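Local coordinates for protein D-alanyl-D-alanine carboxypeptidase (Streptococcus pneumoniae R6, PDB 1XP4) that probably trims the terminal D-alanine from cell wall peptide precursors as a serine-type D-Ala-D-Ala carboxypeptidase, and so regulates peptidoglycan synthesis, at residues A[47-50]-A[51-55]; A[178-181]-A[182-186]; A[118-121]-A[122-126]. All coordinates share one frame; numbering follows the deposited sequence.

Interaction 1: A[47-50]-A[51-55]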
loop_
_atom_site.group_PDB
_atom_site.type_symbol
_atom_site.label_atom_id
_atom_site.label_comp_id
_atom_site.label_asym_id
_atom_site.label_seq_id
_atom_site.Cartn_x
_atom_site.Cartn_y
_atom_site.Cartn_z
ATOM N N THR A 47 5.749 -8.614 -4.280
ATOM C CA THR A 47 7.144 -8.929 -4.594
ATOM C C THR A 47 8.104 -7.949 -3.939
ATOM O O THR A 47 9.032 -8.335 -3.225
ATOM C CB THR A 47 7.396 -8.887 -6.116
ATOM O OG1 THR A 47 6.634 -9.920 -6.759
ATOM C CG2 THR A 47 8.873 -9.082 -6.415
ATOM N N VAL A 48 7.862 -6.673 -4.197
ATOM C CA VAL A 48 8.677 -5.593 -3.672
ATOM C C VAL A 48 8.711 -5.542 -2.140
ATOM O O VAL A 48 9.681 -5.047 -1.553
ATOM C CB VAL A 48 8.182 -4.247 -4.269
ATOM C CG1 VAL A 48 8.537 -3.091 -3.366
ATOM C CG2 VAL A 48 8.803 -4.044 -5.649
ATOM N N TYR A 49 7.666 -6.057 -1.488
ATOM C CA TYR A 49 7.624 -6.062 -0.026
ATOM C C TYR A 49 8.651 -7.037 0.518
ATOM O O TYR A 49 9.282 -6.777 1.535
ATOM C CB TYR A 49 6.256 -6.482 0.501
ATOM C CG TYR A 49 6.108 -6.287 1.994
ATOM C CD1 TYR A 49 5.694 -5.058 2.515
ATOM C CD2 TYR A 49 6.391 -7.320 2.889
ATOM C CE1 TYR A 49 5.555 -4.861 3.893
ATOM C CE2 TYR A 49 6.259 -7.134 4.275
ATOM C CZ TYR A 49 5.837 -5.902 4.767
ATOM O OH TYR A 49 5.673 -5.706 6.122
ATOM N N LEU A 50 8.815 -8.172 -0.146
ATOM C CA LEU A 50 9.786 -9.139 0.331
ATOM C C LEU A 50 11.208 -8.625 0.101
ATOM O O LEU A 50 12.136 -8.964 0.844
ATOM C CB LEU A 50 9.561 -10.488 -0.359
ATOM C CG LEU A 50 8.187 -11.125 -0.086
ATOM C CD1 LEU A 50 8.064 -12.437 -0.838
ATOM C CD2 LEU A 50 8.009 -11.360 1.411
ATOM N N VAL A 51 11.365 -7.783 -0.916
ATOM C CA VAL A 51 12.660 -7.203 -1.256
ATOM C C VAL A 51 13.109 -6.200 -0.201
ATOM O O VAL A 51 14.280 -6.183 0.193
ATOM C CB VAL A 51 12.611 -6.484 -2.612
ATOM C CG1 VAL A 51 13.975 -5.916 -2.935
ATOM C CG2 VAL A 51 12.166 -7.446 -3.702
ATOM N N TYR A 52 12.187 -5.352 0.246
ATOM C CA TYR A 52 12.514 -4.376 1.280
ATOM C C TYR A 52 12.761 -5.123 2.586
ATOM O O TYR A 52 13.599 -4.722 3.397
ATOM C CB TYR A 52 11.376 -3.362 1.459
ATOM C CG TYR A 52 11.416 -2.215 0.470
ATOM C CD1 TYR A 52 12.381 -1.216 0.572
ATOM C CD2 TYR A 52 10.511 -2.143 -0.586
ATOM C CE1 TYR A 52 12.443 -0.168 -0.358
ATOM C CE2 TYR A 52 10.567 -1.106 -1.518
ATOM C CZ TYR A 52 11.534 -0.125 -1.396
ATOM O OH TYR A 52 11.597 0.896 -2.312
ATOM N N GLU A 53 12.038 -6.220 2.778
ATOM C CA GLU A 53 12.198 -7.022 3.982
ATOM C C GLU A 53 13.573 -7.685 4.002
ATOM O O GLU A 53 14.110 -7.982 5.066
ATOM C CB GLU A 53 11.110 -8.086 4.062
ATOM C CG GLU A 53 11.081 -8.801 5.392
ATOM C CD GLU A 53 9.854 -9.673 5.557
ATOM O OE1 GLU A 53 9.756 -10.699 4.849
ATOM O OE2 GLU A 53 8.984 -9.325 6.387
ATOM N N ALA A 54 14.139 -7.926 2.822
ATOM C CA ALA A 54 15.463 -8.532 2.728
ATOM C C ALA A 54 16.507 -7.427 2.876
ATOM O O ALA A 54 17.611 -7.662 3.366
ATOM C CB ALA A 54 15.623 -9.246 1.400
ATOM N N LEU A 55 16.164 -6.220 2.436
ATOM C CA LEU A 55 17.082 -5.100 2.588
ATOM C C LEU A 55 17.169 -4.803 4.079
ATOM O O LEU A 55 18.255 -4.619 4.626
ATOM C CB LEU A 55 16.563 -3.866 1.858
ATOM C CG LEU A 55 16.715 -3.853 0.342
ATOM C CD1 LEU A 55 15.950 -2.679 -0.226
ATOM C CD2 LEU A 55 18.190 -3.783 -0.020
HETATM O O HOH W 1 11.955 -11.411 2.276
#

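Interaction 2: A[178-181]-A[182-186]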
loop_
_atom_site.group_PDB
_atom_site.type_symbol
_atom_site.label_atom_id
_atom_site.label_comp_id
_atom_site.label_asym_id
_atom_site.label_seq_id
_atom_site.Cartn_x
_atom_site.Cartn_y
_atom_site.Cartn_z
ATOM N N ARG A 178 -1.352 -0.962 1.670
ATOM C CA ARG A 178 -1.221 -0.323 2.970
ATOM C C ARG A 178 -0.014 -0.828 3.754
ATOM O O ARG A 178 0.786 -0.029 4.248
ATOM C CB ARG A 178 -2.483 -0.519 3.802
ATOM C CG ARG A 178 -2.460 0.278 5.088
ATOM C CD ARG A 178 -3.629 -0.075 6.004
ATOM N NE ARG A 178 -3.548 0.664 7.264
ATOM C CZ ARG A 178 -3.625 0.100 8.464
ATOM N NH1 ARG A 178 -3.797 -1.209 8.579
ATOM N NH2 ARG A 178 -3.495 0.841 9.551
ATOM N N ASN A 179 0.125 -2.144 3.872
ATOM C CA ASN A 179 1.247 -2.696 4.615
ATOM C C ASN A 179 2.585 -2.255 4.040
ATOM O O ASN A 179 3.530 -1.974 4.781
ATOM C CB ASN A 179 1.171 -4.217 4.642
ATOM C CG ASN A 179 -0.013 -4.711 5.426
ATOM O OD1 ASN A 179 -0.487 -4.026 6.325
ATOM N ND2 ASN A 179 -0.496 -5.909 5.100
ATOM N N LEU A 180 2.664 -2.191 2.715
ATOM C CA LEU A 180 3.892 -1.767 2.067
ATOM C C LEU A 180 4.218 -0.303 2.395
ATOM O O LEU A 180 5.302 -0.002 2.897
ATOM C CB LEU A 180 3.788 -1.953 0.550
ATOM C CG LEU A 180 4.991 -1.432 -0.243
ATOM C CD1 LEU A 180 6.258 -2.091 0.250
ATOM C CD2 LEU A 180 4.791 -1.700 -1.716
ATOM N N ILE A 181 3.281 0.602 2.118
ATOM C CA ILE A 181 3.496 2.026 2.371
ATOM C C ILE A 181 3.776 2.354 3.837
ATOM O O ILE A 181 4.647 3.170 4.143
ATOM C CB ILE A 181 2.286 2.858 1.909
ATOM C CG1 ILE A 181 2.171 2.802 0.391
ATOM C CG2 ILE A 181 2.428 4.300 2.370
ATOM C CD1 ILE A 181 0.950 3.538 -0.145
ATOM N N LYS A 182 3.036 1.722 4.739
ATOM C CA LYS A 182 3.211 1.966 6.165
ATOM C C LYS A 182 4.523 1.441 6.729
ATOM O O LYS A 182 5.129 2.086 7.579
ATOM C CB LYS A 182 2.050 1.358 6.942
ATOM C CG LYS A 182 1.088 2.379 7.498
ATOM C CD LYS A 182 -0.156 1.693 8.002
ATOM C CE LYS A 182 -0.942 2.613 8.897
ATOM N NZ LYS A 182 -0.131 2.976 10.086
ATOM N N LYS A 183 4.958 0.277 6.255
ATOM C CA LYS A 183 6.193 -0.346 6.726
ATOM C C LYS A 183 7.456 0.127 5.988
ATOM O O LYS A 183 8.542 0.191 6.576
ATOM C CB LYS A 183 6.057 -1.868 6.623
ATOM C CG LYS A 183 7.297 -2.665 6.981
ATOM C CD LYS A 183 7.700 -2.466 8.416
ATOM C CE LYS A 183 8.925 -3.298 8.753
ATOM N NZ LYS A 183 9.500 -2.926 10.084
ATOM N N TYR A 184 7.310 0.457 4.707
ATOM C CA TYR A 184 8.426 0.924 3.889
ATOM C C TYR A 184 8.035 2.176 3.106
ATOM O O TYR A 184 7.866 2.145 1.887
ATOM C CB TYR A 184 8.878 -0.186 2.931
ATOM C CG TYR A 184 9.315 -1.446 3.647
ATOM C CD1 TYR A 184 10.514 -1.489 4.363
ATOM C CD2 TYR A 184 8.502 -2.585 3.653
ATOM C CE1 TYR A 184 10.892 -2.630 5.070
ATOM C CE2 TYR A 184 8.869 -3.727 4.355
ATOM C CZ TYR A 184 10.063 -3.741 5.063
ATOM O OH TYR A 184 10.410 -4.857 5.788
ATOM N N PRO A 185 7.885 3.302 3.810
ATOM C CA PRO A 185 7.513 4.571 3.181
ATOM C C PRO A 185 8.474 4.943 2.056
ATOM O O PRO A 185 8.116 5.723 1.173
ATOM C CB PRO A 185 7.597 5.564 4.335
ATOM C CG PRO A 185 7.306 4.727 5.522
ATOM C CD PRO A 185 8.088 3.478 5.254
ATOM N N GLN A 186 9.689 4.390 2.107
ATOM C CA GLN A 186 10.726 4.660 1.107
ATOM C C GLN A 186 10.265 4.344 -0.309
ATOM O O GLN A 186 10.600 5.054 -1.252
ATOM C CB GLN A 186 11.982 3.823 1.375
ATOM C CG GLN A 186 12.359 3.683 2.826
ATOM C CD GLN A 186 11.901 2.371 3.422
ATOM O OE1 GLN A 186 11.103 2.347 4.357
ATOM N NE2 GLN A 186 12.412 1.268 2.890
#

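Interaction 3: A[118-121]-A[122-126]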
loop_
_atom_site.group_PDB
_atom_site.type_symbol
_atom_site.label_atom_id
_atom_site.label_comp_id
_atom_site.label_asym_id
_atom_site.label_seq_id
_atom_site.Cartn_x
_atom_site.Cartn_y
_atom_site.Cartn_z
ATOM N N GLY A 118 16.375 -17.945 -4.411
ATOM C CA GLY A 118 17.008 -18.969 -5.221
ATOM C C GLY A 118 16.235 -19.242 -6.487
ATOM O O GLY A 118 16.808 -19.401 -7.563
ATOM N N SER A 119 14.919 -19.298 -6.365
ATOM C CA SER A 119 14.070 -19.550 -7.524
ATOM C C SER A 119 12.753 -18.790 -7.392
ATOM O O SER A 119 12.341 -18.420 -6.292
ATOM C CB SER A 119 13.784 -21.048 -7.654
ATOM O OG SER A 119 12.993 -21.518 -6.575
ATOM N N GLU A 120 12.092 -18.546 -8.512
ATOM C CA GLU A 120 10.824 -17.854 -8.449
ATOM C C GLU A 120 9.837 -18.704 -7.630
ATOM O O GLU A 120 9.024 -18.173 -6.878
ATOM C CB GLU A 120 10.289 -17.599 -9.859
ATOM C CG GLU A 120 8.962 -16.882 -9.859
ATOM C CD GLU A 120 8.538 -16.394 -11.225
ATOM O OE1 GLU A 120 8.752 -17.136 -12.211
ATOM O OE2 GLU A 120 7.972 -15.277 -11.302
ATOM N N LYS A 121 9.927 -20.026 -7.755
ATOM C CA LYS A 121 9.033 -20.908 -7.018
ATOM C C LYS A 121 9.113 -20.693 -5.517
ATOM O O LYS A 121 8.091 -20.523 -4.851
ATOM C CB LYS A 121 9.338 -22.375 -7.287
ATOM C CG LYS A 121 8.462 -23.266 -6.423
ATOM C CD LYS A 121 8.879 -24.727 -6.411
ATOM C CE LYS A 121 7.953 -25.542 -5.490
ATOM N NZ LYS A 121 7.930 -25.022 -4.094
ATOM N N ASP A 122 10.326 -20.741 -4.976
ATOM C CA ASP A 122 10.501 -20.543 -3.546
ATOM C C ASP A 122 9.986 -19.162 -3.191
ATOM O O ASP A 122 9.302 -18.991 -2.180
ATOM C CB ASP A 122 11.975 -20.673 -3.148
ATOM C CG ASP A 122 12.516 -22.080 -3.372
ATOM O OD1 ASP A 122 11.864 -23.049 -2.929
ATOM O OD2 ASP A 122 13.598 -22.220 -3.986
ATOM N N PHE A 123 10.299 -18.177 -4.029
ATOM C CA PHE A 123 9.833 -16.820 -3.770
ATOM C C PHE A 123 8.298 -16.788 -3.686
ATOM O O PHE A 123 7.733 -16.126 -2.814
ATOM C CB PHE A 123 10.313 -15.850 -4.855
ATOM C CG PHE A 123 10.219 -14.413 -4.446
ATOM C CD1 PHE A 123 11.203 -13.840 -3.650
ATOM C CD2 PHE A 123 9.124 -13.642 -4.812
ATOM C CE1 PHE A 123 11.099 -12.514 -3.222
ATOM C CE2 PHE A 123 9.008 -12.315 -4.389
ATOM C CZ PHE A 123 10.000 -11.752 -3.593
ATOM N N VAL A 124 7.629 -17.505 -4.587
ATOM C CA VAL A 124 6.170 -17.551 -4.570
ATOM C C VAL A 124 5.655 -18.123 -3.245
ATOM O O VAL A 124 4.671 -17.630 -2.682
ATOM C CB VAL A 124 5.599 -18.394 -5.737
ATOM C CG1 VAL A 124 4.092 -18.588 -5.545
ATOM C CG2 VAL A 124 5.874 -17.696 -7.081
ATOM N N ASP A 125 6.317 -19.159 -2.744
ATOM C CA ASP A 125 5.901 -19.741 -1.486
ATOM C C ASP A 125 6.057 -18.682 -0.408
ATOM O O ASP A 125 5.285 -18.635 0.553
ATOM C CB ASP A 125 6.744 -20.972 -1.156
ATOM C CG ASP A 125 6.489 -22.130 -2.112
ATOM O OD1 ASP A 125 5.332 -22.305 -2.557
ATOM O OD2 ASP A 125 7.447 -22.875 -2.409
HETATM N N MSE A 126 7.055 -17.823 -0.572
HETATM C CA MSE A 126 7.275 -16.761 0.391
HETATM C C MSE A 126 6.129 -15.763 0.312
HETATM O O MSE A 126 5.624 -15.307 1.342
HETATM C CB MSE A 126 8.608 -16.051 0.127
HETATM C CG MSE A 126 9.824 -16.783 0.671
HETATM SE SE MSE A 126 11.509 -15.908 0.297
HETATM C CE MSE A 126 11.168 -14.214 1.153
#

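Interaction 1: A[47-50]-A[51-55]
Val48 lays its CG1 methyl against the ring of Tyr52 one turn further along helix 44-57, with Val48 CG1 3.4 Å from Tyr52 CE2. The two side chains run side by side and point the same way. Val48 places CG1 anti to its backbone N (chi1 155°), and this brings the methyl alongside the CD2-CE2 side of the tyrosine. Beneath the pair, Tyr52 N donates to Val48 O over 3.1 Å, the ordinary i to i+4 bond of an alpha helix.

On another side of the helix, Glu53 reaches back past two residues. Its extended chain lies alongside Leu50, with Glu53 OE1 3.9 Å from Leu50 CD2, while its carboxylate plane is turned 71° from the ring of Tyr49. A water donates to Leu50 O at 2.8 Å and, weakly, to Glu53 OE1, linking the backbone to the acid. The stronger partner of the carboxylate is Lys130, which forms a salt bridge with OE2.

The turn illustrates how a buried helix serves several neighbours at once, here just beyond the predicted catalytic Lys44. Val48 packs on Leu97, Thr100 and Leu101 of helix 93-103, Tyr49 makes a T-shaped contact with Trp134, Thr47 OG1 is hydrogen-bonded to Thr144 O in a loop, and Leu50 packs on Phe123 and Met126 of helix 120-133.

Interaction 2: A[178-181]-A[182-186]
Arg178 and Lys182 run side by side in the same direction at the end of helix 170-183, and the aliphatic part of the lysine covers one face of the guanidinium. Lys182 CD lies over that face, 3.6 Å from Arg178 NE, and Lys182 CE approaches Arg178 NH2. Arg178 is extended from CG to NE, with CG anti to the backbone N (chi1 -173°). Lys182 bends at its last torsion (chi4 -62°), which turns NZ aside from the guanidinium, yet Arg178 NH2 and Lys182 NZ remain only 4.0 Å apart. Oxygens of one loop probably ease this proximity of like charges: Arg178 binds the carbonyls of Ala22 and Asn23, and Lys182 NZ binds Asn23 OD1.

The backbone below is a textbook helix terminus. Lys182 N donates to Arg178 O at 2.9 Å, and the last bond of the series joins Tyr184 N to Leu180 O at 2.7 Å. Tyr184 is the first residue to leave helical angles, and Pro185 follows with a nitrogen that has no hydrogen to offer Ile181 O, so the i to i+4 pattern cannot continue there.

Leu180 and Tyr184 meet differently from the charged pair, crossing at about a right angle, with Leu180 CD1 4.1 Å from Tyr184 CD2. Lys183 CG lies above one face of the same tyrosine ring, offset toward its rim, before the lysine goes on to a salt bridge with Glu56. The tyrosine hydroxyl is hydrogen-bonded to the other carboxylate oxygen of Glu56. Ile181 and Arg178 both touch Ile247 of strand 244-253, which brings this helix end against the antiparallel sheet of the penicillin-recognising domain.

Interaction 3: A[118-121]-A[122-126]
Ser119 caps the start of helix 120-133, in a local contact at the sharp junction where helix 106-117 ends and only two residues separate the helices. Its OG accepts from Asp122 N at 3.2 Å, in a nearly straight bond of 171°, and so satisfies an amide of the first turn that has no preceding helical carbonyl. The hydroxyl sits between the backbone N and the carbonyl carbon (chi1 67°), a torsion that turns it back over the helix start. It also donates to Asp122 OD2 at 2.7 Å, meeting that oxygen from above the carboxylate plane. The serine oxygen is thus held by two bonds to a single residue, and the acid lies where the helix dipole would probably favour a negative charge.

This is the N-cap arrangement, with Gly118 just before it, its positive phi turning the chain out of the previous helix. Within the carboxypeptidase domain, which belongs to the beta-lactamase clan, the junction joins two consecutive helices. Regular backbone bonding begins with Phe123 N to Ser119 O at 3.1 Å.

From the same first turn, Lys121 reaches one turn ahead to Asp125; the two side chains cross obliquely and close a salt bridge. Lys121 NZ stands 2.8 Å from Asp125 OD2 and uses the syn lone pair of that oxygen; the lysine chain is bent only at its last torsion (chi4 -57°). Asp125 OD1 is hydrogen-bonded to Tyr157 OH, which fixes the other side of the carboxylate. Glu120, buried, sends its two carboxylate oxygens to the hydroxyls of Tyr71 and Thr144.

Overall arrangement
Along the chain the order is interaction 1, interaction 3, interaction 2, all in the D-alanyl-D-alanine carboxypeptidase part of the chain. Interaction 1, on helix 44-57, lies between the other two: its centre is about 11 Å from that of interaction 2 and about 13 Å from that of interaction 3. Interactions 2 and 3 do not touch, their nearest atoms being about 10 Å apart. The rings of Tyr49 and Tyr52 meet Tyr184 on one side, and Leu50 packs on Phe123 and Met126 on the other. The helix that begins at the predicted catalytic Lys44 is thereby wedged between helix 120-133 and the end of helix 170-183, a shared core next to the probable active site.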